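Putative oxidoreductase molybdopterin-binding subunit (Sulfolobus tokodaii, PDB 4ZOH) probably serves as the cofactor-bearing catalytic subunit of a molybdenum oxidoreductase related to aldehyde oxidase and xanthine dehydrogenase, binding pterin cytosine dinucleotide. Local coordinates at residues A35-K40 with E96-E101; N177-Y182 with K230-L235; I506-K511 with E550-T555; H571-K576 with I683-Q688. All blocks are in the same frame, centred on the assembly; numbering follows the deposited sequence.

Contact 1. Residues A35-K40 with E96-E101; sequences AFVRSK and ESVEVE
No flat group enters the contact where Val37 meets Val98 and Val100. The planar side chains of segment 35-40 belong to the other face of its strand, where the guanidinium of Arg38 has Phe36 CB over one face, 4.3 Å above its plane and displaced toward the rim. Arg38 NE is salt-bridged to Glu247, NH2 to Glu224, and NH1 is hydrogen-bonded to Gly77 O, while the ring of Phe36 meets Trp241 edge-to-face. On the contact side the chemistry is entirely aliphatic. Val37 and Val98 run past each other in opposite senses, and their CG2 methyls meet at 3.6 Å. Val37 CG2 also reaches Val98 CB at 3.9 Å and Val98 CG1 at 4.1 Å, and therefore rests against the whole isopropyl fork. With Val37 CG1 anti to the backbone N (chi1 -177°) and CG2 anti to the carbonyl carbon, CG2 is turned to Val98 and CG1 to Val100 CG2, at 4.3 Å. Ala81, Ile95, Val48 and Ile46 extend this apolar patch, which joins strand 32-38 of the large mixed sheet to the loop at Val98 and to strand 100-104 of the small sheet within the hammerhead domain. Lys40 N adds a hydrogen bond to Tyr102 OH. With only aliphatic carbons meeting between the two segments, cohesion here depends on shape and dispersion, while the charges of Arg38 and of Glu96, salt-bridged to a chain of another protein, are engaged away from it.

Contact 2. Residues N177-Y182 with K230-L235; sequences NKLTFY and KLALML
The backbones of segments 177-182, a strand, and 230-235, a helix, come nearest at Leu179 and Leu233, whose CA atoms are 7.4 Å apart. Leu179 carries the contact with both branches of its fork. Its CG lies anti to the backbone N (chi1 -176°), which holds the isobutyl group out toward the helix. There CD1 sits on Ala232 CB at 3.9 Å, while CD2 turns to the neighbouring position and approaches Leu233 CD2 more loosely, at 4.4 Å. The small Ala232 lets the leucine fork come close to the helix backbone; Leu233 reaches it only with the end of an extended side chain. Phe181, two residues along the strand, lies against Leu228 and Ala229. Lys178 points away from the helix and forms salt bridges with Glu473 and with Glu466 of the second subunit. Strand 179-183, helix 188-199 and strand 204-207, which lies parallel and next to the first, form a beta-alpha-beta crossover. Leu199 of the crossover helix packs on Leu179, as does Ala229 of helix 223-235, which leads on to the non-adjacent strand 239-241. Leu179 thus fills the layer between the sheet and both helices, as in an alpha/beta fold.

Contact 3. Residues I506-K511 with E550-T555; sequences IEIGAK and ESLDTT
Ile508 meets two side chains of segment 550-555 with a single terminal methyl: CD1 is 3.8 Å from Leu552 CD2 and equally 3.8 Å from Glu550 OE1. Its CG1 also lies 4.1 Å from that carboxylate oxygen, so the tip of the isoleucine touches an apolar and a polar group at once. It runs at a slant to both partners. Chi1 of Ile508 (-65°) sets CG1 on the Glu550 side, and chi2 (147°), away from the usual staggered value, directs CD1 to Leu552 and Glu550; Glu550 folds at chi2 (-83°) to bring its carboxylate over the isoleucine. Charges gather around this carboxylate without pairing: Glu507 OE1 is 4.8 Å from Glu550 OE1, and Lys511 NZ remains 6.3 Å from Glu550 OE2. Farther out, Ala545 of helix 538-547 packs on both Ile508 and Leu552, Ile541 on Ile508, and Val542 on Leu552. Asp553 N makes a weak bond to Ser551 OG (3.2 Å). Ser551 OG is further hydrogen-bonded to Glu476 of the second subunit, which places the contact beside the dimer interface. The apolar part thus packs two helices against the chain leading into strand 553-559, while Glu550 forms its polar side. The apolar neighbours and nearby Glu507 may somewhat raise the proton affinity of Glu550, an effect that Lys504, which its side chain touches, and Lys511 would probably offset.

Contact 4. Residues H571-K576 with I683-Q688; sequences HLALVK and INAVEQ
Helix 673-688 lies across one face of the four-stranded sheet that contains strand 568-577, and Ala573 and Val575 meet Ala685 and Val686 in this alpha/beta layer. The two segments approach to 7.9 Å between axes, at 39° between their N-to-C directions. Ala685 is the central contact residue of the helix: its CB rests against both methyls of Val575, 3.7 Å from CG1 and 3.9 Å from CG2. The valine torsion (chi1 -56°) turns both methyls toward it, with CG1 beside the backbone N and CG2 between N and the carbonyl carbon. Val575 CG2 then lies over the helix backbone, 3.9 Å from Ala685 O, and looks toward Val686 CG2 at 4.4 Å. Ala573, on the same face of the strand, brings its CB to 4.4 Å from Ala685 CB. With alanine on both sides, the backbones can draw together until the CA atoms of Ala573 and Ala685 are 6.3 Å apart. Leu572 and Leu574, alternating with them, point away from the helix. Glu687, directed away from the strand, is salt-bridged to Arg345 of helix 336-353; Asn684, on the flank, is hydrogen-bonded to Arg345 and to Val408 O of the neighbouring strand 405-412. The arrangement is that of a helix packed on a sheet face, with Ala677, Thr681 and Ala685 toward strand 568-577, and its end tied to strand 405-412 by the disulfide Cys405-Cys689.

Contact 1 lies near the surface, whereas contacts 2, 3 and 4 are buried. Contacts 1 and 2 use different strands of one seven-stranded mixed sheet, with centres 24 Å apart, although contact 1 joins it to a second sheet and contact 2 to a helix. Contacts 2 and 4 share the strand-on-helix scheme on opposite sides of the chain's centre; the leucine fork of the former contrasts with the alanine-centred approach of the latter. Contact 3 alone brings a carboxylate against an aliphatic methyl. Both contacts 2 and 3 border the second subunit through polar residues beside their apolar cores, while contact 4 is internal to the chain.

Contact 1. Residues A35-K40 with E96-E101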
loop_
_atom_site.group_PDB
_atom_site.type_symbol
_atom_site.label_atom_id
_atom_site.label_comp_id
_atom_site.label_asym_id
_atom_site.label_seq_id
_atom_site.Cartn_x
_atom_site.Cartn_y
_atom_site.Cartn_z
ATOM N N ALA A 35 -16.116 -10.032 -7.773
ATOM C CA ALA A 35 -16.141 -11.074 -8.802
ATOM C C ALA A 35 -17.297 -10.778 -9.754
ATOM O O ALA A 35 -18.301 -10.160 -9.338
ATOM C CB ALA A 35 -16.257 -12.459 -8.147
ATOM N N PHE A 36 -17.166 -11.209 -11.014
ATOM C CA PHE A 36 -18.213 -11.056 -11.989
ATOM C C PHE A 36 -18.968 -12.354 -12.256
ATOM O O PHE A 36 -18.354 -13.410 -12.384
ATOM C CB PHE A 36 -17.681 -10.440 -13.281
ATOM C CG PHE A 36 -17.144 -9.069 -13.092
ATOM C CD1 PHE A 36 -17.869 -7.937 -13.570
ATOM C CD2 PHE A 36 -15.904 -8.868 -12.423
ATOM C CE1 PHE A 36 -17.398 -6.649 -13.397
ATOM C CE2 PHE A 36 -15.430 -7.553 -12.256
ATOM C CZ PHE A 36 -16.170 -6.449 -12.724
ATOM N N VAL A 37 -20.308 -12.267 -12.291
ATOM C CA VAL A 37 -21.184 -13.334 -12.813
ATOM C C VAL A 37 -21.113 -13.196 -14.321
ATOM O O VAL A 37 -21.156 -12.070 -14.851
ATOM C CB VAL A 37 -22.673 -13.189 -12.331
ATOM C CG1 VAL A 37 -23.555 -14.364 -12.821
ATOM C CG2 VAL A 37 -22.743 -13.088 -10.799
ATOM N N ARG A 38 -20.943 -14.323 -15.006
ATOM C CA ARG A 38 -20.788 -14.314 -16.507
ATOM C C ARG A 38 -21.877 -15.130 -17.227
ATOM O O ARG A 38 -22.442 -16.077 -16.619
ATOM C CB ARG A 38 -19.411 -14.891 -16.878
ATOM C CG ARG A 38 -18.290 -13.916 -16.488
ATOM C CD ARG A 38 -16.927 -14.636 -16.522
ATOM N NE ARG A 38 -15.904 -13.828 -15.887
ATOM C CZ ARG A 38 -15.331 -12.758 -16.377
ATOM N NH1 ARG A 38 -15.601 -12.305 -17.580
ATOM N NH2 ARG A 38 -14.388 -12.143 -15.642
ATOM N N SER A 39 -22.191 -14.743 -18.470
ATOM C CA SER A 39 -23.234 -15.443 -19.243
ATOM C C SER A 39 -22.867 -16.907 -19.393
ATOM O O SER A 39 -21.695 -17.256 -19.766
ATOM C CB SER A 39 -23.452 -14.822 -20.604
ATOM O OG SER A 39 -24.559 -15.471 -21.212
ATOM N N LYS A 40 -23.820 -17.777 -19.074
ATOM C CA LYS A 40 -23.635 -19.179 -19.449
ATOM C C LYS A 40 -24.183 -19.470 -20.850
ATOM O O LYS A 40 -24.064 -20.574 -21.332
ATOM C CB LYS A 40 -24.185 -20.129 -18.412
ATOM C CG LYS A 40 -25.697 -20.061 -18.352
ATOM C CD LYS A 40 -26.270 -21.415 -17.931
ATOM C CE LYS A 40 -26.981 -21.351 -16.600
ATOM N NZ LYS A 40 -27.139 -22.724 -16.007
ATOM N N GLU A 96 -22.883 -17.762 -6.351
ATOM C CA GLU A 96 -23.875 -18.840 -6.411
ATOM C C GLU A 96 -25.288 -18.420 -5.995
ATOM O O GLU A 96 -26.237 -19.150 -6.261
ATOM C CB GLU A 96 -23.462 -19.948 -5.474
ATOM C CG GLU A 96 -22.170 -20.627 -5.879
ATOM C CD GLU A 96 -21.705 -21.639 -4.858
ATOM O OE1 GLU A 96 -22.088 -21.537 -3.679
ATOM O OE2 GLU A 96 -20.945 -22.535 -5.239
ATOM N N SER A 97 -25.423 -17.261 -5.345
ATOM C CA SER A 97 -26.732 -16.727 -4.966
ATOM C C SER A 97 -27.313 -15.831 -5.994
ATOM O O SER A 97 -28.474 -15.463 -5.845
ATOM C CB SER A 97 -26.654 -15.912 -3.672
ATOM O OG SER A 97 -26.246 -16.778 -2.653
ATOM N N VAL A 98 -26.546 -15.415 -7.008
ATOM C CA VAL A 98 -27.100 -14.435 -7.924
ATOM C C VAL A 98 -28.219 -15.122 -8.718
ATOM O O VAL A 98 -28.146 -16.316 -8.944
ATOM C CB VAL A 98 -26.049 -13.807 -8.820
ATOM C CG1 VAL A 98 -26.654 -12.713 -9.707
ATOM C CG2 VAL A 98 -24.898 -13.231 -7.978
ATOM N N GLU A 99 -29.252 -14.355 -9.061
ATOM C CA GLU A 99 -30.486 -14.834 -9.655
ATOM C C GLU A 99 -30.633 -14.232 -11.032
ATOM O O GLU A 99 -30.886 -13.034 -11.200
ATOM C CB GLU A 99 -31.706 -14.441 -8.786
ATOM C CG GLU A 99 -32.100 -15.470 -7.716
ATOM C CD GLU A 99 -33.142 -14.905 -6.724
ATOM O OE1 GLU A 99 -34.172 -14.315 -7.178
ATOM O OE2 GLU A 99 -32.915 -15.011 -5.491
ATOM N N VAL A 100 -30.438 -15.069 -12.044
ATOM C CA VAL A 100 -30.401 -14.565 -13.429
ATOM C C VAL A 100 -31.526 -15.218 -14.174
ATOM O O VAL A 100 -31.727 -16.427 -14.075
ATOM C CB VAL A 100 -29.062 -14.876 -14.170
ATOM C CG1 VAL A 100 -29.117 -14.270 -15.560
ATOM C CG2 VAL A 100 -27.855 -14.344 -13.355
ATOM N N GLU A 101 -32.243 -14.417 -14.917
ATOM C CA GLU A 101 -33.265 -14.996 -15.732
ATOM C C GLU A 101 -32.832 -14.821 -17.198
ATOM O O GLU A 101 -32.631 -13.680 -17.706
ATOM C CB GLU A 101 -34.660 -14.422 -15.373
ATOM C CG GLU A 101 -35.663 -14.377 -16.548
ATOM C CD GLU A 101 -36.840 -13.381 -16.377
ATOM O OE1 GLU A 101 -37.095 -12.571 -17.321
ATOM O OE2 GLU A 101 -37.497 -13.397 -15.301
#

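Contact 2. Residues N177-Y182 with K230-L235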
loop_
_atom_site.group_PDB
_atom_site.type_symbol
_atom_site.label_atom_id
_atom_site.label_comp_id
_atom_site.label_asym_id
_atom_site.label_seq_id
_atom_site.Cartn_x
_atom_site.Cartn_y
_atom_site.Cartn_z
ATOM N N ASN A 177 -12.437 12.684 -4.271
ATOM C CA ASN A 177 -12.021 13.596 -5.322
ATOM C C ASN A 177 -11.317 12.827 -6.471
ATOM O O ASN A 177 -11.503 13.113 -7.671
ATOM C CB ASN A 177 -11.028 14.635 -4.770
ATOM C CG ASN A 177 -10.339 15.431 -5.883
ATOM O OD1 ASN A 177 -11.004 15.975 -6.786
ATOM N ND2 ASN A 177 -8.999 15.479 -5.850
ATOM N N LYS A 178 -10.461 11.895 -6.089
ATOM C CA LYS A 178 -9.575 11.264 -7.045
ATOM C C LYS A 178 -9.701 9.719 -7.026
ATOM O O LYS A 178 -9.686 9.076 -5.949
ATOM C CB LYS A 178 -8.209 11.748 -6.680
ATOM C CG LYS A 178 -7.099 11.124 -7.422
ATOM C CD LYS A 178 -5.886 11.751 -6.755
ATOM C CE LYS A 178 -4.606 11.145 -7.237
ATOM N NZ LYS A 178 -3.536 11.988 -6.613
ATOM N N LEU A 179 -9.795 9.145 -8.212
ATOM C CA LEU A 179 -9.707 7.698 -8.382
ATOM C C LEU A 179 -8.255 7.280 -8.554
ATOM O O LEU A 179 -7.590 7.741 -9.462
ATOM C CB LEU A 179 -10.449 7.224 -9.631
ATOM C CG LEU A 179 -10.536 5.709 -9.933
ATOM C CD1 LEU A 179 -11.037 4.891 -8.783
ATOM C CD2 LEU A 179 -11.353 5.493 -11.201
ATOM N N THR A 180 -7.774 6.398 -7.687
ATOM C CA THR A 180 -6.464 5.715 -7.995
ATOM C C THR A 180 -6.782 4.294 -8.444
ATOM O O THR A 180 -7.564 3.640 -7.773
ATOM C CB THR A 180 -5.518 5.747 -6.791
ATOM O OG1 THR A 180 -5.272 7.118 -6.462
ATOM C CG2 THR A 180 -4.211 5.086 -7.112
ATOM N N PHE A 181 -6.244 3.875 -9.597
ATOM C CA PHE A 181 -6.574 2.573 -10.247
ATOM C C PHE A 181 -5.295 1.805 -10.588
ATOM O O PHE A 181 -4.497 2.303 -11.426
ATOM C CB PHE A 181 -7.308 2.832 -11.609
ATOM C CG PHE A 181 -8.149 1.644 -12.077
ATOM C CD1 PHE A 181 -9.421 1.424 -11.576
ATOM C CD2 PHE A 181 -7.678 0.759 -13.042
ATOM C CE1 PHE A 181 -10.195 0.318 -11.995
ATOM C CE2 PHE A 181 -8.449 -0.318 -13.485
ATOM C CZ PHE A 181 -9.714 -0.540 -12.970
ATOM N N TYR A 182 -5.072 0.632 -9.954
ATOM C CA TYR A 182 -3.897 -0.206 -10.282
ATOM C C TYR A 182 -4.409 -1.297 -11.199
ATOM O O TYR A 182 -5.463 -1.838 -10.940
ATOM C CB TYR A 182 -3.291 -0.882 -9.069
ATOM C CG TYR A 182 -2.840 0.009 -7.934
ATOM C CD1 TYR A 182 -1.461 0.259 -7.728
ATOM C CD2 TYR A 182 -3.770 0.561 -7.045
ATOM C CE1 TYR A 182 -1.039 1.001 -6.641
ATOM C CE2 TYR A 182 -3.347 1.324 -5.967
ATOM C CZ TYR A 182 -1.995 1.531 -5.794
ATOM O OH TYR A 182 -1.618 2.308 -4.770
ATOM N N LYS A 230 -16.023 2.287 -11.962
ATOM C CA LYS A 230 -17.284 2.917 -11.763
ATOM C C LYS A 230 -17.839 2.514 -10.369
ATOM O O LYS A 230 -18.287 3.344 -9.640
ATOM C CB LYS A 230 -18.237 2.434 -12.869
ATOM C CG LYS A 230 -19.701 2.792 -12.585
ATOM C CD LYS A 230 -19.856 4.277 -12.916
ATOM C CE LYS A 230 -21.189 4.554 -13.628
ATOM N NZ LYS A 230 -21.676 5.757 -12.932
ATOM N N LEU A 231 -17.824 1.237 -10.033
ATOM C CA LEU A 231 -18.098 0.836 -8.675
ATOM C C LEU A 231 -17.296 1.523 -7.563
ATOM O O LEU A 231 -17.870 1.810 -6.481
ATOM C CB LEU A 231 -18.018 -0.664 -8.515
ATOM C CG LEU A 231 -19.089 -1.452 -9.271
ATOM C CD1 LEU A 231 -18.717 -2.912 -9.238
ATOM C CD2 LEU A 231 -20.479 -1.229 -8.665
ATOM N N ALA A 232 -15.999 1.820 -7.829
ATOM C CA ALA A 232 -15.181 2.425 -6.801
ATOM C C ALA A 232 -15.708 3.820 -6.487
ATOM O O ALA A 232 -15.671 4.184 -5.318
ATOM C CB ALA A 232 -13.687 2.479 -7.177
ATOM N N LEU A 233 -16.148 4.591 -7.501
ATOM C CA LEU A 233 -16.815 5.892 -7.262
ATOM C C LEU A 233 -18.015 5.813 -6.309
ATOM O O LEU A 233 -18.225 6.675 -5.470
ATOM C CB LEU A 233 -17.264 6.588 -8.561
ATOM C CG LEU A 233 -16.233 6.661 -9.683
ATOM C CD1 LEU A 233 -16.816 7.518 -10.770
ATOM C CD2 LEU A 233 -14.884 7.149 -9.228
ATOM N N MET A 234 -18.752 4.737 -6.437
ATOM C CA MET A 234 -19.940 4.533 -5.671
ATOM C C MET A 234 -19.641 4.007 -4.261
ATOM O O MET A 234 -20.198 4.495 -3.306
ATOM C CB MET A 234 -20.845 3.548 -6.434
ATOM C CG MET A 234 -22.312 3.789 -6.219
ATOM S SD MET A 234 -23.234 2.311 -6.590
ATOM C CE MET A 234 -23.975 2.120 -4.957
ATOM N N LEU A 235 -18.863 2.946 -4.149
ATOM C CA LEU A 235 -18.672 2.284 -2.876
ATOM C C LEU A 235 -17.713 2.973 -1.886
ATOM O O LEU A 235 -17.845 2.759 -0.692
ATOM C CB LEU A 235 -18.222 0.844 -3.097
ATOM C CG LEU A 235 -19.444 -0.035 -3.333
ATOM C CD1 LEU A 235 -19.530 -0.475 -4.750
ATOM C CD2 LEU A 235 -19.376 -1.276 -2.445
#

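Contact 3. Residues I506-K511 with E550-T555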
loop_
_atom_site.group_PDB
_atom_site.type_symbol
_atom_site.label_atom_id
_atom_site.label_comp_id
_atom_site.label_asym_id
_atom_site.label_seq_id
_atom_site.Cartn_x
_atom_site.Cartn_y
_atom_site.Cartn_z
ATOM N N ILE A 506 26.251 20.990 -19.835
ATOM C CA ILE A 506 27.282 21.741 -20.594
ATOM C C ILE A 506 27.202 23.263 -20.364
ATOM O O ILE A 506 28.194 23.896 -19.922
ATOM C CB ILE A 506 27.344 21.349 -22.095
ATOM C CG1 ILE A 506 28.078 20.004 -22.231
ATOM C CG2 ILE A 506 28.110 22.414 -22.897
ATOM C CD1 ILE A 506 27.939 19.320 -23.576
ATOM N N GLU A 507 26.045 23.845 -20.611
ATOM C CA GLU A 507 25.951 25.288 -20.441
ATOM C C GLU A 507 26.089 25.802 -18.995
ATOM O O GLU A 507 26.709 26.864 -18.775
ATOM C CB GLU A 507 24.765 25.865 -21.168
ATOM C CG GLU A 507 23.422 25.296 -20.801
ATOM C CD GLU A 507 22.332 26.295 -21.115
ATOM O OE1 GLU A 507 21.170 25.891 -21.341
ATOM O OE2 GLU A 507 22.657 27.499 -21.140
ATOM N N ILE A 508 25.587 25.041 -18.015
ATOM C CA ILE A 508 25.828 25.401 -16.604
ATOM C C ILE A 508 27.344 25.320 -16.304
ATOM O O ILE A 508 27.922 26.229 -15.670
ATOM C CB ILE A 508 24.926 24.585 -15.632
ATOM C CG1 ILE A 508 23.463 24.967 -15.888
ATOM C CG2 ILE A 508 25.247 24.874 -14.168
ATOM C CD1 ILE A 508 22.478 23.852 -15.683
ATOM N N GLY A 509 27.975 24.239 -16.786
ATOM C CA GLY A 509 29.428 24.039 -16.697
ATOM C C GLY A 509 30.178 25.196 -17.363
ATOM O O GLY A 509 31.122 25.718 -16.786
ATOM N N ALA A 510 29.728 25.589 -18.555
ATOM C CA ALA A 510 30.276 26.721 -19.323
ATOM C C ALA A 510 30.127 28.019 -18.528
ATOM O O ALA A 510 31.136 28.675 -18.250
ATOM C CB ALA A 510 29.603 26.831 -20.686
ATOM N N LYS A 511 28.891 28.359 -18.130
ATOM C CA LYS A 511 28.641 29.458 -17.185
ATOM C C LYS A 511 29.581 29.486 -15.979
ATOM O O LYS A 511 30.187 30.522 -15.724
ATOM C CB LYS A 511 27.198 29.486 -16.707
ATOM C CG LYS A 511 26.291 30.418 -17.475
ATOM C CD LYS A 511 25.192 30.912 -16.560
ATOM C CE LYS A 511 23.845 30.858 -17.269
ATOM N NZ LYS A 511 22.882 31.848 -16.706
ATOM N N GLU A 550 18.169 27.007 -11.896
ATOM C CA GLU A 550 18.124 26.323 -13.169
ATOM C C GLU A 550 17.761 24.824 -12.969
ATOM O O GLU A 550 18.488 24.077 -12.315
ATOM C CB GLU A 550 19.498 26.435 -13.806
ATOM C CG GLU A 550 19.634 27.589 -14.773
ATOM C CD GLU A 550 19.104 27.179 -16.119
ATOM O OE1 GLU A 550 19.718 26.261 -16.748
ATOM O OE2 GLU A 550 18.049 27.737 -16.510
ATOM N N SER A 551 16.645 24.394 -13.533
ATOM C CA SER A 551 16.161 23.053 -13.312
ATOM C C SER A 551 16.863 22.015 -14.216
ATOM O O SER A 551 17.002 22.234 -15.414
ATOM C CB SER A 551 14.659 22.957 -13.574
ATOM O OG SER A 551 14.272 21.584 -13.529
ATOM N N LEU A 552 17.199 20.862 -13.634
ATOM C CA LEU A 552 17.766 19.721 -14.354
ATOM C C LEU A 552 16.737 18.563 -14.361
ATOM O O LEU A 552 17.025 17.424 -13.978
ATOM C CB LEU A 552 19.073 19.286 -13.650
ATOM C CG LEU A 552 20.270 20.267 -13.716
ATOM C CD1 LEU A 552 21.462 19.678 -12.927
ATOM C CD2 LEU A 552 20.660 20.527 -15.185
ATOM N N ASP A 553 15.511 18.892 -14.710
ATOM C CA ASP A 553 14.442 17.901 -14.836
ATOM C C ASP A 553 13.910 18.188 -16.226
ATOM O O ASP A 553 13.424 19.264 -16.465
ATOM C CB ASP A 553 13.349 18.139 -13.755
ATOM C CG ASP A 553 12.365 16.963 -13.634
ATOM O OD1 ASP A 553 11.894 16.394 -14.663
ATOM O OD2 ASP A 553 12.112 16.538 -12.493
ATOM N N THR A 554 13.996 17.243 -17.145
ATOM C CA THR A 554 13.586 17.542 -18.493
ATOM C C THR A 554 12.769 16.443 -19.133
ATOM O O THR A 554 12.963 15.290 -18.812
ATOM C CB THR A 554 14.763 18.054 -19.390
ATOM O OG1 THR A 554 14.191 18.662 -20.565
ATOM C CG2 THR A 554 15.734 16.958 -19.766
ATOM N N THR A 555 11.816 16.822 -19.962
ATOM C CA THR A 555 10.888 15.879 -20.567
ATOM C C THR A 555 10.951 16.050 -22.064
ATOM O O THR A 555 10.892 17.168 -22.567
ATOM C CB THR A 555 9.435 16.108 -20.032
ATOM O OG1 THR A 555 9.411 15.814 -18.625
ATOM C CG2 THR A 555 8.435 15.209 -20.718
#

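Contact 4. Residues H571-K576 with I683-Q688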
loop_
_atom_site.group_PDB
_atom_site.type_symbol
_atom_site.label_atom_id
_atom_site.label_comp_id
_atom_site.label_asym_id
_atom_site.label_seq_id
_atom_site.Cartn_x
_atom_site.Cartn_y
_atom_site.Cartn_z
ATOM N N HIS A 571 13.689 -18.014 -41.178
ATOM C CA HIS A 571 13.722 -18.894 -40.054
ATOM C C HIS A 571 13.617 -20.246 -40.683
ATOM O O HIS A 571 13.096 -20.364 -41.782
ATOM C CB HIS A 571 12.539 -18.660 -39.049
ATOM C CG HIS A 571 12.686 -17.396 -38.229
ATOM N ND1 HIS A 571 12.185 -17.276 -36.937
ATOM C CD2 HIS A 571 13.272 -16.201 -38.516
ATOM C CE1 HIS A 571 12.546 -16.094 -36.451
ATOM N NE2 HIS A 571 13.149 -15.396 -37.400
ATOM N N LEU A 572 14.121 -21.263 -39.968
ATOM C CA LEU A 572 14.268 -22.591 -40.481
ATOM C C LEU A 572 14.096 -23.571 -39.351
ATOM O O LEU A 572 14.537 -23.303 -38.251
ATOM C CB LEU A 572 15.699 -22.726 -41.028
ATOM C CG LEU A 572 16.117 -21.787 -42.118
ATOM C CD1 LEU A 572 17.052 -20.793 -41.537
ATOM C CD2 LEU A 572 16.904 -22.581 -43.159
ATOM N N ALA A 573 13.433 -24.677 -39.611
ATOM C CA ALA A 573 13.273 -25.693 -38.598
ATOM C C ALA A 573 13.506 -27.069 -39.195
ATOM O O ALA A 573 13.282 -27.256 -40.382
ATOM C CB ALA A 573 11.895 -25.634 -38.005
ATOM N N LEU A 574 13.903 -28.018 -38.352
ATOM C CA LEU A 574 14.103 -29.407 -38.733
ATOM C C LEU A 574 13.259 -30.150 -37.781
ATOM O O LEU A 574 13.420 -29.990 -36.556
ATOM C CB LEU A 574 15.608 -29.853 -38.548
ATOM C CG LEU A 574 15.973 -31.339 -38.914
ATOM C CD1 LEU A 574 16.076 -31.490 -40.413
ATOM C CD2 LEU A 574 17.337 -31.764 -38.320
ATOM N N VAL A 575 12.399 -31.002 -38.285
ATOM C CA VAL A 575 11.469 -31.688 -37.366
ATOM C C VAL A 575 11.456 -33.144 -37.692
ATOM O O VAL A 575 11.877 -33.502 -38.782
ATOM C CB VAL A 575 9.991 -31.169 -37.530
ATOM C CG1 VAL A 575 9.870 -29.648 -37.336
ATOM C CG2 VAL A 575 9.353 -31.575 -38.870
ATOM N N LYS A 576 10.829 -33.935 -36.826
ATOM C CA LYS A 576 10.559 -35.346 -37.025
ATOM C C LYS A 576 9.153 -35.626 -36.535
ATOM O O LYS A 576 8.687 -34.963 -35.618
ATOM C CB LYS A 576 11.531 -36.198 -36.191
ATOM C CG LYS A 576 12.924 -36.340 -36.807
ATOM C CD LYS A 576 13.558 -37.635 -36.314
ATOM C CE LYS A 576 12.980 -38.862 -37.034
ATOM N NZ LYS A 576 13.565 -39.093 -38.406
ATOM N N ILE A 683 4.995 -25.263 -39.672
ATOM C CA ILE A 683 4.043 -25.927 -40.536
ATOM C C ILE A 683 4.744 -26.372 -41.876
ATOM O O ILE A 683 4.480 -27.466 -42.340
ATOM C CB ILE A 683 2.749 -25.095 -40.836
ATOM C CG1 ILE A 683 1.964 -24.775 -39.525
ATOM C CG2 ILE A 683 1.894 -25.944 -41.829
ATOM C CD1 ILE A 683 1.380 -26.049 -38.851
ATOM N N ASN A 684 5.573 -25.528 -42.468
ATOM C CA ASN A 684 6.247 -25.929 -43.718
ATOM C C ASN A 684 7.094 -27.184 -43.491
ATOM O O ASN A 684 6.982 -28.164 -44.259
ATOM C CB ASN A 684 7.050 -24.775 -44.304
ATOM C CG ASN A 684 6.151 -23.714 -44.919
ATOM O OD1 ASN A 684 4.940 -23.918 -44.931
ATOM N ND2 ASN A 684 6.722 -22.556 -45.408
ATOM N N ALA A 685 7.830 -27.186 -42.368
ATOM C CA ALA A 685 8.612 -28.355 -41.923
ATOM C C ALA A 685 7.776 -29.583 -41.821
ATOM O O ALA A 685 8.163 -30.608 -42.437
ATOM C CB ALA A 685 9.398 -28.115 -40.643
ATOM N N VAL A 686 6.648 -29.520 -41.104
ATOM C CA VAL A 686 5.849 -30.721 -40.875
ATOM C C VAL A 686 5.283 -31.225 -42.208
ATOM O O VAL A 686 5.061 -32.440 -42.407
ATOM C CB VAL A 686 4.693 -30.490 -39.907
ATOM C CG1 VAL A 686 3.838 -31.757 -39.712
ATOM C CG2 VAL A 686 5.212 -30.106 -38.526
ATOM N N GLU A 687 5.016 -30.267 -43.104
ATOM C CA GLU A 687 4.346 -30.604 -44.330
ATOM C C GLU A 687 5.300 -31.422 -45.184
ATOM O O GLU A 687 4.865 -32.415 -45.753
ATOM C CB GLU A 687 3.919 -29.351 -45.083
ATOM C CG GLU A 687 3.192 -29.665 -46.379
ATOM C CD GLU A 687 2.573 -28.419 -47.011
ATOM O OE1 GLU A 687 3.309 -27.467 -47.336
ATOM O OE2 GLU A 687 1.341 -28.395 -47.127
ATOM N N GLN A 688 6.572 -30.990 -45.250
ATOM C CA GLN A 688 7.668 -31.764 -45.863
ATOM C C GLN A 688 7.713 -33.188 -45.374
ATOM O O GLN A 688 7.859 -34.062 -46.185
ATOM C CB GLN A 688 9.012 -31.073 -45.731
ATOM C CG GLN A 688 9.081 -29.792 -46.518
ATOM C CD GLN A 688 8.727 -30.069 -47.946
ATOM O OE1 GLN A 688 9.434 -30.839 -48.639
ATOM N NE2 GLN A 688 7.579 -29.518 -48.396
#